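Local coordinates for protein A putative transcriptional regulator (Rhodococcus sp., PDB 2HKU) that probably binds DNA as a TetR-family transcriptional regulator, pairing an N-terminal helix-turn-helix domain with a helical C-terminal domain, at residues 176-181 with 186-191. Residues are numbered along the deposited sequence; the frame is centred on the assembly and turned at random.
With EDO (1,2-ethanediol), chain C; EDO (1,2-ethanediol), chain F.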
# COMPACT_ATOMS: atom_id res chain seq x y z
N VAL A 176 -5.83 -2.29 1.68
CA VAL A 176 -6.24 -1.27 2.67
C VAL A 176 -6.11 0.13 2.11
O VAL A 176 -6.98 0.93 2.33
CB VAL A 176 -5.45 -1.33 4.04
CG1 VAL A 176 -5.72 -0.08 4.92
CG2 VAL A 176 -5.86 -2.60 4.81
N ILE A 177 -5.01 0.43 1.44
CA ILE A 177 -4.83 1.76 0.93
C ILE A 177 -5.92 2.13 -0.11
O ILE A 177 -6.54 3.19 -0.04
CB ILE A 177 -3.41 1.90 0.26
CG1 ILE A 177 -2.35 1.88 1.39
CG2 ILE A 177 -3.37 3.25 -0.42
CD1 ILE A 177 -0.89 1.49 0.95
N GLN A 178 -6.16 1.26 -1.07
CA GLN A 178 -7.10 1.55 -2.15
C GLN A 178 -8.52 1.49 -1.70
O GLN A 178 -9.41 2.18 -2.21
CB GLN A 178 -6.95 0.49 -3.19
CG GLN A 178 -5.59 0.74 -3.97
CD GLN A 178 -5.37 -0.28 -4.97
OE1 GLN A 178 -5.54 -0.04 -6.20
NE2 GLN A 178 -4.94 -1.44 -4.53
N LYS A 179 -8.77 0.59 -0.77
CA LYS A 179 -10.11 0.55 -0.14
C LYS A 179 -10.51 1.82 0.55
O LYS A 179 -11.67 2.29 0.36
CB LYS A 179 -10.24 -0.72 0.72
CG LYS A 179 -11.51 -0.76 1.57
CD LYS A 179 -11.97 -2.25 1.80
CE LYS A 179 -11.06 -2.88 2.82
NZ LYS A 179 -11.06 -1.94 4.06
N THR A 180 -9.59 2.44 1.29
CA THR A 180 -9.84 3.68 1.99
C THR A 180 -9.92 4.91 1.05
O THR A 180 -10.84 5.77 1.18
CB THR A 180 -8.74 3.89 3.07
OG1 THR A 180 -9.20 4.84 4.03
CG2 THR A 180 -7.44 4.48 2.44
N ALA A 181 -9.01 4.97 0.07
CA ALA A 181 -9.06 5.99 -0.91
C ALA A 181 -10.35 5.99 -1.75
O ALA A 181 -10.74 7.03 -2.21
CB ALA A 181 -7.84 5.90 -1.82
N PHE A 186 -15.50 1.13 -6.31
CA PHE A 186 -14.70 1.06 -7.52
C PHE A 186 -13.83 -0.18 -7.49
O PHE A 186 -12.64 -0.14 -7.84
CB PHE A 186 -13.90 2.38 -7.70
CG PHE A 186 -14.78 3.61 -7.65
CD1 PHE A 186 -15.32 4.14 -8.81
CD2 PHE A 186 -15.10 4.22 -6.42
CE1 PHE A 186 -16.20 5.23 -8.78
CE2 PHE A 186 -15.94 5.33 -6.38
CZ PHE A 186 -16.48 5.84 -7.58
N GLY A 187 -14.44 -1.31 -7.15
CA GLY A 187 -13.71 -2.60 -7.15
C GLY A 187 -13.02 -2.94 -5.80
O GLY A 187 -12.49 -4.01 -5.64
N TYR A 188 -13.02 -2.01 -4.83
CA TYR A 188 -12.34 -2.27 -3.56
C TYR A 188 -13.30 -2.14 -2.41
O TYR A 188 -12.95 -1.52 -1.40
CB TYR A 188 -11.08 -1.38 -3.35
CG TYR A 188 -9.91 -1.81 -4.25
CD1 TYR A 188 -9.14 -2.90 -3.92
CD2 TYR A 188 -9.65 -1.16 -5.47
CE1 TYR A 188 -8.06 -3.38 -4.79
CE2 TYR A 188 -8.53 -1.60 -6.32
CZ TYR A 188 -7.75 -2.71 -5.95
OH TYR A 188 -6.66 -3.13 -6.78
N SER A 189 -14.52 -2.67 -2.56
CA SER A 189 -15.36 -2.90 -1.36
C SER A 189 -14.71 -3.97 -0.45
O SER A 189 -13.83 -4.78 -0.89
CB SER A 189 -16.79 -3.37 -1.77
OG SER A 189 -16.70 -4.65 -2.38
N LEU A 190 -15.24 -4.08 0.79
CA LEU A 190 -14.70 -5.08 1.69
C LEU A 190 -14.72 -6.47 1.08
O LEU A 190 -13.74 -7.15 1.09
CB LEU A 190 -15.38 -5.04 3.04
CG LEU A 190 -15.03 -6.20 3.98
CD1 LEU A 190 -13.50 -6.26 4.34
CD2 LEU A 190 -15.98 -6.23 5.27
N GLU A 191 -15.85 -6.87 0.49
CA GLU A 191 -15.99 -8.17 -0.13
C GLU A 191 -15.02 -8.38 -1.30
O GLU A 191 -14.41 -9.43 -1.46
CB GLU A 191 -17.48 -8.35 -0.59
CG GLU A 191 -17.85 -9.74 -1.03
CD GLU A 191 -19.38 -10.07 -0.89
OE1 GLU A 191 -20.26 -9.13 -0.86
OE2 GLU A 191 -19.68 -11.31 -0.83
C1 EDO C . -10.74 -1.35 -10.76
O1 EDO C . -11.18 -0.22 -11.54
C2 EDO C . -10.28 -0.80 -9.40
O2 EDO C . -10.31 0.63 -9.36
C1 EDO F . -13.26 -14.62 -1.94
O1 EDO F . -13.68 -15.17 -3.25
C2 EDO F . -14.30 -14.00 -1.00
O2 EDO F . -14.88 -12.75 -1.46
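In both Gln-178 and Tyr-188, CG lies anti to the carbonyl carbon (chi1 -73° in each), and the two side chains cross at an angle, the glutamine passing over one face of the phenol. CB of Gln-178 stands 3.9 Å from the centroid of the Tyr-188 ring, 11° off its normal, a CH-pi contact over the ring centre. Farther out the extended glutamine follows the ring to its para end, where CD comes within 3.5 Å of CZ of Tyr-188, the amide tilted 42° from the ring plane. NE2 of Gln-178 is tied back to the carbonyl of Gly-174, one turn earlier in its own helix, which probably limits rotation of the amide. The tyrosine OH reaches the second subunit, hydrogen-bonding NE2 of His-139 there. A leucine in place of Tyr-188 would probably leave that histidine without its hydroxyl partner and CB of Gln-178 without the ring face it packs on.

Alongside, the aliphatic part of Lys-179 covers the tyrosine backbone: CG is 3.4 Å from the carbonyl O of Tyr-188, a buried oxygen for which the model offers no polar partner. Beyond it, CE of Lys-179 meets CD1 of Leu-190 at 4.4 Å, and the bent chain delivers NZ to the carbonyl of Leu-104. Ser-189 N-caps helix 190-201, its side chain capping a backbone N of the first turn and OG also hydrogen-bonding OE1 of Glu-192. The contact packs the end of helix 161-181 against Tyr-188 and the first residue of helix 190-201, where a loop joins consecutive helices at the subunit interface of the TetR-type C-terminal domain.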